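Local coordinates for periplasmic binding protein/LacI transcriptional regulator (Burkholderia multivorans, PDB 4YLE) that probably serves as the solute-binding component of an ABC transporter, capturing a sugar-like ligand in the periplasm for uptake into the cell, at residues N138-G143 and R298-L303. Sequence-based numbering, arbitrary orientation.
Sequences NVPFVG and RKQAEL
Q300 points the NE2 end of its side-chain amide at the carbonyl of N138 and sets it beside CD of P140. Q300 NE2 donates a nearly straight hydrogen bond, 2.8 Å long, to N138 O; it arrives on a lone pair in the carbonyl plane, and the acceptor lies in the plane of the amide. Two torsions deliver the group: CG stands anti to the backbone N (chi1 -175°), and a bend at chi2 (72°) swings the amide across to segment 138-143. Glutamine suits this buried place because its amide can also accept, and OE1 takes the backbone N-H of V120. One side chain thus bonds to the segment before strand 141-144 and to strand 119-123. Q300 NE2 also lies 3.5 Å from P140 CD, a carbon that packs against L303 CB at 3.8 Å. Proline has no N-H to satisfy here and offers a compact apolar ring to the leucine. Within 298-303, E302 folds back on the residues before it, accepting from K299 N and forming a salt bridge with R298. The contact lies near the surface, between helix 279-295, where L303 touches A293, and strand 119-123, where Q300 and L303 meet I119.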
loop_
_atom_site.group_PDB
_atom_site.type_symbol
_atom_site.label_atom_id
_atom_site.label_comp_id
_atom_site.label_asym_id
_atom_site.label_seq_id
_atom_site.Cartn_x
_atom_site.Cartn_y
_atom_site.Cartn_z
ATOM N N ASN A 138 14.823 -14.841 -6.061
ATOM C CA ASN A 138 15.113 -13.922 -4.975
ATOM C C ASN A 138 14.797 -12.509 -5.393
ATOM O O ASN A 138 15.315 -12.029 -6.394
ATOM C CB ASN A 138 16.579 -14.039 -4.556
ATOM C CG ASN A 138 16.901 -13.191 -3.346
ATOM O OD1 ASN A 138 17.752 -12.301 -3.399
ATOM N ND2 ASN A 138 16.204 -13.451 -2.245
ATOM N N VAL A 139 13.944 -11.847 -4.612
ATOM C CA VAL A 139 13.591 -10.454 -4.850
ATOM C C VAL A 139 13.682 -9.672 -3.536
ATOM O O VAL A 139 12.865 -9.889 -2.622
ATOM C CB VAL A 139 12.171 -10.326 -5.445
ATOM C CG1 VAL A 139 11.886 -8.878 -5.825
ATOM C CG2 VAL A 139 12.038 -11.233 -6.669
ATOM N N PRO A 140 14.666 -8.764 -3.428
ATOM C CA PRO A 140 14.719 -7.924 -2.226
ATOM C C PRO A 140 13.465 -7.088 -2.048
ATOM O O PRO A 140 12.879 -6.662 -3.039
ATOM C CB PRO A 140 15.934 -7.020 -2.484
ATOM C CG PRO A 140 16.101 -7.007 -3.931
ATOM C CD PRO A 140 15.717 -8.385 -4.389
ATOM N N PHE A 141 13.073 -6.876 -0.796
ATOM C CA PHE A 141 11.885 -6.096 -0.468
ATOM C C PHE A 141 12.283 -4.857 0.304
ATOM O O PHE A 141 13.131 -4.929 1.207
ATOM C CB PHE A 141 10.884 -6.947 0.336
ATOM C CG PHE A 141 9.616 -6.205 0.650
ATOM C CD1 PHE A 141 8.764 -5.844 -0.366
ATOM C CD2 PHE A 141 9.310 -5.813 1.936
ATOM C CE1 PHE A 141 7.595 -5.105 -0.092
ATOM C CE2 PHE A 141 8.149 -5.099 2.197
ATOM C CZ PHE A 141 7.318 -4.749 1.187
ATOM N N VAL A 142 11.710 -3.727 -0.109
ATOM C CA VAL A 142 11.742 -2.468 0.626
ATOM C C VAL A 142 10.318 -2.032 0.919
ATOM O O VAL A 142 9.545 -1.742 0.012
ATOM C CB VAL A 142 12.471 -1.393 -0.189
ATOM C CG1 VAL A 142 12.499 -0.067 0.553
ATOM C CG2 VAL A 142 13.864 -1.864 -0.550
ATOM N N GLY A 143 9.952 -2.021 2.190
ATOM C CA GLY A 143 8.665 -1.513 2.585
ATOM C C GLY A 143 8.432 -1.740 4.060
ATOM O O GLY A 143 9.315 -2.234 4.797
ATOM N N ARG A 298 26.135 -6.882 -9.071
ATOM C CA ARG A 298 25.557 -8.010 -8.352
ATOM C C ARG A 298 24.535 -8.722 -9.199
ATOM O O ARG A 298 23.857 -8.097 -10.013
ATOM C CB ARG A 298 24.859 -7.567 -7.065
ATOM C CG ARG A 298 25.721 -6.808 -6.099
ATOM C CD ARG A 298 26.670 -7.731 -5.389
ATOM N NE ARG A 298 27.596 -6.980 -4.553
ATOM C CZ ARG A 298 28.619 -7.514 -3.903
ATOM N NH1 ARG A 298 28.860 -8.814 -3.990
ATOM N NH2 ARG A 298 29.407 -6.744 -3.171
ATOM N N LYS A 299 24.407 -10.023 -8.968
ATOM C CA LYS A 299 23.358 -10.819 -9.588
ATOM C C LYS A 299 22.115 -10.814 -8.719
ATOM O O LYS A 299 22.206 -10.763 -7.493
ATOM C CB LYS A 299 23.816 -12.253 -9.797
ATOM C CG LYS A 299 25.060 -12.377 -10.616
ATOM C CD LYS A 299 25.449 -13.843 -10.772
ATOM C CE LYS A 299 26.605 -14.006 -11.748
ATOM N NZ LYS A 299 26.272 -13.428 -13.076
ATOM N N GLN A 300 20.952 -10.887 -9.357
ATOM C CA GLN A 300 19.682 -10.931 -8.632
ATOM C C GLN A 300 19.702 -11.907 -7.447
ATOM O O GLN A 300 19.232 -11.574 -6.352
ATOM C CB GLN A 300 18.563 -11.319 -9.588
ATOM C CG GLN A 300 17.180 -11.280 -8.957
ATOM C CD GLN A 300 16.706 -9.844 -8.714
ATOM O OE1 GLN A 300 17.072 -8.924 -9.447
ATOM N NE2 GLN A 300 15.884 -9.659 -7.698
ATOM N N ALA A 301 20.237 -13.104 -7.678
ATOM C CA ALA A 301 20.283 -14.152 -6.657
ATOM C C ALA A 301 21.041 -13.707 -5.406
ATOM O O ALA A 301 20.833 -14.229 -4.316
ATOM C CB ALA A 301 20.924 -15.404 -7.232
ATOM N N GLU A 302 21.907 -12.720 -5.591
ATOM C CA GLU A 302 22.768 -12.197 -4.546
ATOM C C GLU A 302 22.076 -11.229 -3.592
ATOM O O GLU A 302 22.598 -10.943 -2.521
ATOM C CB GLU A 302 23.951 -11.475 -5.200
ATOM C CG GLU A 302 25.292 -11.976 -4.816
ATOM C CD GLU A 302 26.387 -11.308 -5.618
ATOM O OE1 GLU A 302 26.170 -11.024 -6.815
ATOM O OE2 GLU A 302 27.470 -11.071 -5.053
ATOM N N LEU A 303 20.908 -10.729 -3.985
ATOM C CA LEU A 303 20.258 -9.625 -3.291
ATOM C C LEU A 303 19.323 -10.098 -2.186
ATOM O O LEU A 303 19.789 -10.459 -1.103
ATOM C CB LEU A 303 19.494 -8.785 -4.300
ATOM C CG LEU A 303 20.351 -8.338 -5.487
ATOM C CD1 LEU A 303 19.520 -7.509 -6.462
ATOM C CD2 LEU A 303 21.603 -7.575 -5.027
#